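PDB 5LQ5: putative phosphonate binding protein for ABC transporter from Prochlorococcus marinus str. MIT 9301, which binds inorganic phosphite strongly, and methylphosphonate and phosphate only very weakly, probably as the periplasmic solute-binding component of an ABC transporter. Local coordinates for residues 9-17 and 154-162; 114-122 and 164-174. All coordinates share one frame; numbering follows the deposited sequence.

Contact 1: residues 9-17 and 154-162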
loop_
_atom_site.group_PDB
_atom_site.type_symbol
_atom_site.label_atom_id
_atom_site.label_comp_id
_atom_site.label_asym_id
_atom_site.label_seq_id
_atom_site.Cartn_x
_atom_site.Cartn_y
_atom_site.Cartn_z
ATOM N N GLY A 9 -11.422 -0.850 -6.773
ATOM C CA GLY A 9 -10.898 -1.688 -5.681
ATOM C C GLY A 9 -9.610 -1.099 -5.104
ATOM O O GLY A 9 -9.063 -0.080 -5.597
ATOM N N ALA A 10 -9.133 -1.744 -4.063
ATOM C CA ALA A 10 -7.931 -1.305 -3.379
ATOM C C ALA A 10 -7.384 -2.403 -2.491
ATOM O O ALA A 10 -8.137 -3.140 -1.861
ATOM C CB ALA A 10 -8.231 -0.098 -2.541
ATOM N N ILE A 11 -6.066 -2.494 -2.399
ATOM C CA ILE A 11 -5.476 -3.376 -1.405
ATOM C C ILE A 11 -5.952 -2.938 -0.003
ATOM O O ILE A 11 -5.996 -1.726 0.288
ATOM C CB ILE A 11 -3.940 -3.462 -1.474
ATOM C CG1 ILE A 11 -3.287 -2.073 -1.424
ATOM C CG2 ILE A 11 -3.511 -4.253 -2.734
ATOM C CD1 ILE A 11 -1.814 -2.133 -1.126
ATOM N N PRO A 12 -6.301 -3.889 0.875
ATOM C CA PRO A 12 -6.822 -3.553 2.206
ATOM C C PRO A 12 -5.691 -3.317 3.210
ATOM O O PRO A 12 -5.426 -4.120 4.104
ATOM C CB PRO A 12 -7.659 -4.774 2.556
ATOM C CG PRO A 12 -6.989 -5.913 1.833
ATOM C CD PRO A 12 -6.460 -5.321 0.560
ATOM N N ASP A 13 -5.026 -2.175 3.025
ATOM C CA ASP A 13 -3.763 -1.838 3.716
ATOM C C ASP A 13 -3.981 -1.115 5.044
ATOM O O ASP A 13 -3.041 -0.858 5.782
ATOM C CB ASP A 13 -2.821 -1.057 2.797
ATOM C CG ASP A 13 -3.285 0.385 2.525
ATOM O OD1 ASP A 13 -4.488 0.688 2.662
ATOM O OD2 ASP A 13 -2.429 1.213 2.197
ATOM N N GLN A 14 -5.250 -0.776 5.290
ATOM C CA GLN A 14 -5.706 -0.055 6.479
ATOM C C GLN A 14 -7.072 -0.611 6.899
ATOM O O GLN A 14 -7.677 -1.368 6.168
ATOM C CB GLN A 14 -5.788 1.459 6.168
ATOM C CG GLN A 14 -4.402 2.055 5.967
ATOM C CD GLN A 14 -4.472 3.418 5.349
ATOM O OE1 GLN A 14 -4.350 3.591 4.139
ATOM N NE2 GLN A 14 -4.658 4.374 6.164
ATOM N N ASN A 15 -7.563 -0.204 8.062
ATOM C CA ASN A 15 -8.852 -0.631 8.531
ATOM C C ASN A 15 -9.954 -0.257 7.541
ATOM O O ASN A 15 -9.884 0.786 6.852
ATOM C CB ASN A 15 -9.166 -0.042 9.899
ATOM C CG ASN A 15 -8.274 -0.595 11.003
ATOM O OD1 ASN A 15 -7.761 -1.725 10.933
ATOM N ND2 ASN A 15 -8.102 0.178 12.017
ATOM N N GLN A 16 -10.969 -1.109 7.479
ATOM C CA GLN A 16 -12.041 -0.946 6.492
ATOM C C GLN A 16 -12.793 0.388 6.586
ATOM O O GLN A 16 -13.229 0.938 5.556
ATOM C CB GLN A 16 -12.994 -2.138 6.503
ATOM C CG GLN A 16 -13.919 -2.200 5.298
ATOM C CD GLN A 16 -13.148 -2.391 4.014
ATOM O OE1 GLN A 16 -12.258 -3.240 3.931
ATOM N NE2 GLN A 16 -13.456 -1.588 3.021
ATOM N N ASP A 17 -12.940 0.915 7.797
ATOM C CA ASP A 17 -13.585 2.240 7.953
ATOM C C ASP A 17 -12.900 3.382 7.142
ATOM O O ASP A 17 -13.551 4.213 6.498
ATOM C CB ASP A 17 -13.830 2.606 9.428
ATOM C CG ASP A 17 -12.558 2.853 10.258
ATOM O OD1 ASP A 17 -11.485 2.296 9.971
ATOM O OD2 ASP A 17 -12.656 3.593 11.267
ATOM N N PHE A 154 2.551 -11.980 9.985
ATOM C CA PHE A 154 2.037 -11.226 8.835
ATOM C C PHE A 154 0.649 -10.749 9.245
ATOM O O PHE A 154 -0.302 -11.516 9.295
ATOM C CB PHE A 154 2.012 -12.060 7.569
ATOM C CG PHE A 154 3.373 -12.593 7.179
ATOM C CD1 PHE A 154 4.276 -11.827 6.477
ATOM C CD2 PHE A 154 3.760 -13.890 7.526
ATOM C CE1 PHE A 154 5.513 -12.304 6.126
ATOM C CE2 PHE A 154 5.000 -14.364 7.165
ATOM C CZ PHE A 154 5.883 -13.577 6.476
ATOM N N SER A 155 0.549 -9.455 9.528
ATOM C CA SER A 155 -0.654 -8.902 10.127
ATOM C C SER A 155 -1.755 -8.648 9.111
ATOM O O SER A 155 -2.912 -8.537 9.480
ATOM C CB SER A 155 -0.312 -7.553 10.791
ATOM O OG SER A 155 -0.180 -6.577 9.786
ATOM N N GLY A 156 -1.375 -8.502 7.841
ATOM C CA GLY A 156 -2.309 -8.160 6.773
ATOM C C GLY A 156 -2.570 -6.712 6.449
ATOM O O GLY A 156 -3.137 -6.388 5.418
ATOM N N SER A 157 -2.180 -5.820 7.338
ATOM C CA SER A 157 -2.426 -4.395 7.083
ATOM C C SER A 157 -1.532 -3.551 7.967
ATOM O O SER A 157 -1.066 -3.988 9.026
ATOM C CB SER A 157 -3.888 -4.016 7.309
ATOM O OG SER A 157 -4.144 -3.528 8.634
ATOM N N HIS A 158 -1.330 -2.309 7.538
ATOM C CA HIS A 158 -0.462 -1.407 8.306
ATOM C C HIS A 158 -1.114 -1.040 9.648
ATOM O O HIS A 158 -0.421 -0.910 10.675
ATOM C CB HIS A 158 -0.094 -0.182 7.498
ATOM C CG HIS A 158 0.561 -0.527 6.208
ATOM N ND1 HIS A 158 1.703 -1.295 6.143
ATOM C CD2 HIS A 158 0.150 -0.346 4.929
ATOM C CE1 HIS A 158 2.001 -1.513 4.874
ATOM N NE2 HIS A 158 1.091 -0.928 4.119
ATOM N N ASP A 159 -2.433 -0.850 9.646
ATOM C CA ASP A 159 -3.146 -0.543 10.937
ATOM C C ASP A 159 -3.036 -1.750 11.886
ATOM O O ASP A 159 -2.795 -1.605 13.092
ATOM C CB ASP A 159 -4.600 -0.160 10.727
ATOM C CG ASP A 159 -4.786 1.223 10.155
ATOM O OD1 ASP A 159 -3.887 2.101 10.301
ATOM O OD2 ASP A 159 -5.901 1.429 9.612
ATOM N N ALA A 160 -3.134 -2.959 11.315
ATOM C CA ALA A 160 -3.043 -4.154 12.155
ATOM C C ALA A 160 -1.647 -4.390 12.747
ATOM O O ALA A 160 -1.525 -4.862 13.868
ATOM C CB ALA A 160 -3.517 -5.382 11.422
ATOM N N THR A 161 -0.608 -3.997 12.010
ATOM C CA THR A 161 0.761 -4.081 12.510
ATOM C C THR A 161 0.941 -3.174 13.728
ATOM O O THR A 161 1.431 -3.595 14.740
ATOM C CB THR A 161 1.750 -3.691 11.408
ATOM O OG1 THR A 161 1.588 -4.612 10.335
ATOM C CG2 THR A 161 3.164 -3.697 11.871
ATOM N N ILE A 162 0.463 -1.935 13.595
ATOM C CA ILE A 162 0.525 -0.973 14.713
ATOM C C ILE A 162 -0.183 -1.592 15.931
ATOM O O ILE A 162 0.347 -1.571 17.036
ATOM C CB ILE A 162 -0.124 0.376 14.332
ATOM C CG1 ILE A 162 0.761 1.114 13.327
ATOM C CG2 ILE A 162 -0.400 1.214 15.582
ATOM C CD1 ILE A 162 0.054 2.279 12.640
HETATM O O HOH W 1 -6.746 -3.570 9.080
#

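Contact 2: residues 114-122 and 164-174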
loop_
_atom_site.group_PDB
_atom_site.type_symbol
_atom_site.label_atom_id
_atom_site.label_comp_id
_atom_site.label_asym_id
_atom_site.label_seq_id
_atom_site.Cartn_x
_atom_site.Cartn_y
_atom_site.Cartn_z
ATOM N N LEU A 114 17.048 -6.414 16.397
ATOM C CA LEU A 114 15.726 -7.071 16.341
ATOM C C LEU A 114 15.742 -8.585 16.406
ATOM O O LEU A 114 14.694 -9.250 16.508
ATOM C CB LEU A 114 14.940 -6.570 15.136
ATOM C CG LEU A 114 14.731 -5.050 15.103
ATOM C CD1 LEU A 114 13.981 -4.645 13.848
ATOM C CD2 LEU A 114 13.997 -4.509 16.329
ATOM N N LYS A 115 16.933 -9.153 16.340
ATOM C CA LYS A 115 17.084 -10.605 16.475
ATOM C C LYS A 115 16.557 -11.078 17.848
ATOM O O LYS A 115 16.679 -10.369 18.844
ATOM C CB LYS A 115 18.546 -11.008 16.296
ATOM C CG LYS A 115 19.096 -10.839 14.891
ATOM C CD LYS A 115 20.503 -11.432 14.836
ATOM C CE LYS A 115 21.001 -11.696 13.434
ATOM N NZ LYS A 115 22.169 -12.607 13.510
ATOM N N ASN A 116 15.966 -12.277 17.856
ATOM C CA ASN A 116 15.385 -12.899 19.063
ATOM C C ASN A 116 14.235 -12.091 19.678
ATOM O O ASN A 116 13.934 -12.218 20.865
ATOM C CB ASN A 116 16.462 -13.239 20.113
ATOM C CG ASN A 116 16.013 -14.340 21.106
ATOM O OD1 ASN A 116 15.346 -15.343 20.739
ATOM N ND2 ASN A 116 16.396 -14.163 22.381
ATOM N N LEU A 117 13.597 -11.244 18.859
ATOM C CA LEU A 117 12.367 -10.558 19.261
ATOM C C LEU A 117 11.217 -11.165 18.488
ATOM O O LEU A 117 11.416 -11.809 17.442
ATOM C CB LEU A 117 12.434 -9.058 18.995
ATOM C CG LEU A 117 13.480 -8.261 19.784
ATOM C CD1 LEU A 117 13.381 -6.787 19.406
ATOM C CD2 LEU A 117 13.291 -8.432 21.282
ATOM N N ARG A 118 10.014 -10.947 18.997
ATOM C CA ARG A 118 8.784 -11.302 18.293
ATOM C C ARG A 118 8.483 -10.188 17.278
ATOM O O ARG A 118 8.274 -9.027 17.660
ATOM C CB ARG A 118 7.634 -11.480 19.272
ATOM C CG ARG A 118 7.840 -12.618 20.262
ATOM C CD ARG A 118 6.816 -12.567 21.386
ATOM N NE ARG A 118 6.831 -11.241 21.994
ATOM C CZ ARG A 118 5.819 -10.706 22.662
ATOM N NH1 ARG A 118 4.721 -11.385 22.833
ATOM N NH2 ARG A 118 5.909 -9.488 23.141
ATOM N N PHE A 119 8.523 -10.520 15.993
ATOM C CA PHE A 119 8.479 -9.507 14.910
ATOM C C PHE A 119 7.303 -9.814 13.987
ATOM O O PHE A 119 7.064 -10.970 13.626
ATOM C CB PHE A 119 9.784 -9.495 14.092
ATOM C CG PHE A 119 9.825 -8.426 13.061
ATOM C CD1 PHE A 119 10.302 -7.167 13.380
ATOM C CD2 PHE A 119 9.287 -8.632 11.808
ATOM C CE1 PHE A 119 10.295 -6.134 12.446
ATOM C CE2 PHE A 119 9.285 -7.625 10.864
ATOM C CZ PHE A 119 9.762 -6.370 11.183
ATOM N N THR A 120 6.557 -8.771 13.628
ATOM C CA THR A 120 5.485 -8.904 12.615
ATOM C C THR A 120 5.680 -7.928 11.435
ATOM O O THR A 120 5.958 -6.747 11.601
ATOM C CB THR A 120 4.076 -8.752 13.189
ATOM O OG1 THR A 120 3.101 -9.129 12.197
ATOM C CG2 THR A 120 3.774 -7.341 13.696
ATOM N N PHE A 121 5.509 -8.466 10.251
ATOM C CA PHE A 121 5.311 -7.721 9.050
ATOM C C PHE A 121 3.821 -7.417 8.884
ATOM O O PHE A 121 2.960 -7.870 9.654
ATOM C CB PHE A 121 5.728 -8.575 7.847
ATOM C CG PHE A 121 7.206 -8.892 7.768
ATOM C CD1 PHE A 121 8.136 -7.924 7.429
ATOM C CD2 PHE A 121 7.653 -10.162 8.016
ATOM C CE1 PHE A 121 9.465 -8.246 7.303
ATOM C CE2 PHE A 121 8.982 -10.474 7.923
ATOM C CZ PHE A 121 9.876 -9.525 7.575
ATOM N N GLY A 122 3.517 -6.631 7.878
ATOM C CA GLY A 122 2.162 -6.488 7.364
ATOM C C GLY A 122 1.748 -7.677 6.496
ATOM O O GLY A 122 2.170 -8.801 6.730
ATOM N N LEU A 164 -0.858 -4.659 16.813
ATOM C CA LEU A 164 -0.169 -5.822 17.373
ATOM C C LEU A 164 1.067 -5.447 18.184
ATOM O O LEU A 164 1.324 -6.017 19.236
ATOM C CB LEU A 164 0.243 -6.794 16.271
ATOM C CG LEU A 164 -0.873 -7.632 15.650
ATOM C CD1 LEU A 164 -0.328 -8.269 14.368
ATOM C CD2 LEU A 164 -1.453 -8.680 16.602
ATOM N N VAL A 165 1.858 -4.505 17.674
ATOM C CA VAL A 165 3.056 -4.098 18.407
ATOM C C VAL A 165 2.605 -3.254 19.624
ATOM O O VAL A 165 3.132 -3.412 20.722
ATOM C CB VAL A 165 4.078 -3.376 17.541
ATOM C CG1 VAL A 165 5.345 -3.084 18.335
ATOM C CG2 VAL A 165 4.454 -4.195 16.309
ATOM N N ASN A 166 1.597 -2.400 19.425
ATOM C CA ASN A 166 1.073 -1.550 20.522
ATOM C C ASN A 166 0.521 -2.350 21.701
ATOM O O ASN A 166 0.692 -1.965 22.850
ATOM C CB ASN A 166 -0.021 -0.612 20.046
ATOM C CG ASN A 166 -0.246 0.528 21.024
ATOM O OD1 ASN A 166 0.677 1.293 21.281
ATOM N ND2 ASN A 166 -1.452 0.629 21.597
ATOM N N SER A 167 -0.096 -3.493 21.413
ATOM C CA SER A 167 -0.664 -4.340 22.485
ATOM C C SER A 167 0.352 -5.197 23.234
ATOM O O SER A 167 0.068 -5.764 24.269
ATOM C CB SER A 167 -1.737 -5.274 21.932
ATOM O OG SER A 167 -1.106 -6.267 21.130
ATOM N N GLY A 168 1.520 -5.338 22.642
ATOM C CA GLY A 168 2.582 -6.253 23.132
ATOM C C GLY A 168 2.463 -7.691 22.644
ATOM O O GLY A 168 3.201 -8.580 23.108
ATOM N N ALA A 169 1.556 -7.930 21.692
ATOM C CA ALA A 169 1.485 -9.255 21.039
ATOM C C ALA A 169 2.778 -9.562 20.275
ATOM O O ALA A 169 3.176 -10.717 20.144
ATOM C CB ALA A 169 0.313 -9.370 20.065
ATOM N N PHE A 170 3.362 -8.507 19.709
ATOM C CA PHE A 170 4.683 -8.538 19.103
ATOM C C PHE A 170 5.527 -7.430 19.708
ATOM O O PHE A 170 5.013 -6.441 20.221
ATOM C CB PHE A 170 4.613 -8.383 17.592
ATOM C CG PHE A 170 4.077 -9.612 16.888
ATOM C CD1 PHE A 170 4.924 -10.547 16.334
ATOM C CD2 PHE A 170 2.720 -9.836 16.827
ATOM C CE1 PHE A 170 4.436 -11.668 15.711
ATOM C CE2 PHE A 170 2.210 -10.960 16.201
ATOM C CZ PHE A 170 3.079 -11.865 15.637
ATOM N N ASP A 171 6.827 -7.620 19.658
ATOM C CA ASP A 171 7.783 -6.626 20.162
ATOM C C ASP A 171 8.120 -5.500 19.171
ATOM O O ASP A 171 8.509 -4.393 19.564
ATOM C CB ASP A 171 9.095 -7.329 20.531
ATOM C CG ASP A 171 8.928 -8.345 21.611
ATOM O OD1 ASP A 171 8.306 -8.000 22.643
ATOM O OD2 ASP A 171 9.430 -9.481 21.445
ATOM N N ALA A 172 8.033 -5.824 17.882
ATOM C CA ALA A 172 8.495 -4.957 16.816
ATOM C C ALA A 172 7.755 -5.286 15.546
ATOM O O ALA A 172 7.277 -6.403 15.389
ATOM C CB ALA A 172 9.996 -5.112 16.576
ATOM N N GLY A 173 7.721 -4.323 14.632
ATOM C CA GLY A 173 7.143 -4.529 13.308
ATOM C C GLY A 173 7.548 -3.453 12.318
ATOM O O GLY A 173 8.295 -2.531 12.664
ATOM N N ALA A 174 7.123 -3.608 11.079
ATOM C CA ALA A 174 7.387 -2.673 10.007
ATOM C C ALA A 174 6.155 -2.327 9.246
ATOM O O ALA A 174 5.298 -3.189 9.002
ATOM C CB ALA A 174 8.447 -3.217 9.060
#

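Contact 1: residues 9-17 and 154-162
The imidazole of His158 and the carboxylate of Asp159 meet the loop that follows strand 5-10, each flat group on its own part of it. Asp13 O comes obliquely to the His158 ring, 3.3 Å from CD2, and Asp13 CB touches the same carbon at 3.7 Å. The carboxylate of Asp13 stands steeply to the ring, and its OD2 bonds not to the imidazole but to Tyr206 OH. His158 NE2 hydrogen-bonds O3 of the phosphite ion. Asp13 therefore borders the ligand site from the second shell, through both Tyr206 and His158.

Asp159 OD2 takes the backbone N-H of Asn15 at 2.8 Å in an almost straight bond, on its anti side and 24° out of the carboxylate plane. The Asn15 amide crosses the carboxylate at a slant, the planes 54° apart; CG of Asn15 beside its own backbone N (chi1 -68°) keeps that amide next to Asp159 CB, 3.5 Å from Asn15 OD1. A water donates to Asn15 OD1 and also hydrogen-bonds Ser157 OG. That hydroxyl accepts from Ala160 N at 2.9 Å as the N-cap of helix 158-167, while Ser157 CB rests on Pro12 O and Asp13 O. His158 N, in the first turn of the helix, donates to Asp13 O at 2.8 Å from above the carbonyl plane.

The N-terminal end of helix 158-167 thus abuts the loop joining strand 5-10 to helix 16-34, across the ligand cleft between the two sheet-based lobes of a periplasmic binding protein, as expected for a closed, phosphite-bound form. Tyr46 of helix 46-54 packs against Asp13 and His158, and helix 177-186 adds Val179 beside Asp159 and Asn183, whose ND2 bonds Asp159 OD1.

Contact 2: residues 114-122 and 164-174
Thr120 presses CB onto the middle of the Phe170 ring, a CH-pi contact 3.7 Å from the centroid and 10° off the normal, while the ring edge lies against the Arg118-Phe119 backbone. Thr120 CG2 fills the hollow between this ring and Val165 CG2. On the other sheet face, Phe119 lays its ring over Gly173, with CA 4.1 Å from the centroid; CG anti to the backbone N (chi1 -176°) swings the ring across the neighbouring strand. Its CD1 and CZ touch the methyls of Ala172 and Ala174, and Leu114 CD2 packs against Ala172 CB. Strands 119-121 and 172-174 run parallel, Thr120 N donating to Ala172 O at 3.0 Å.

At the strand entrance, in the conformer described here, Arg118, bent at chi3, holds Asp171 side-on: NE reaches OD2 at 3.2 Å and NH2 reaches OD1 at 2.9 Å. Both oxygens lie in the guanidinium plane but are approached from above the carboxylate. There NH2 also donates to Gly168 O, in the Schellman turn ending helix 158-167. Asp171 OD2 takes Arg118 N as well; this backbone bond, backed by the ion pair, probably stiffens the turn feeding strand 172-176.

How the contacts relate
Contact 1 joins the two lobes at the phosphite cleft, whereas contact 2 lies wholly within one lobe and farther from the centre of the chain. Both use helix 158-167: 9-17 meets its capped N-terminal end, and 114-122 meets the last turn and, mainly, the following loop and strand. Both are partly buried, but contact 1 is small and mostly polar, with a bridging water, while contact 2 buries more than twice the surface and combines an apolar sheet interior with a salt bridge at its more exposed end. Their centres lie 16 Å apart, and they touch where Ser155 N probably hydrogen-bonds Phe121 O, linking the strand to the loop before the helix.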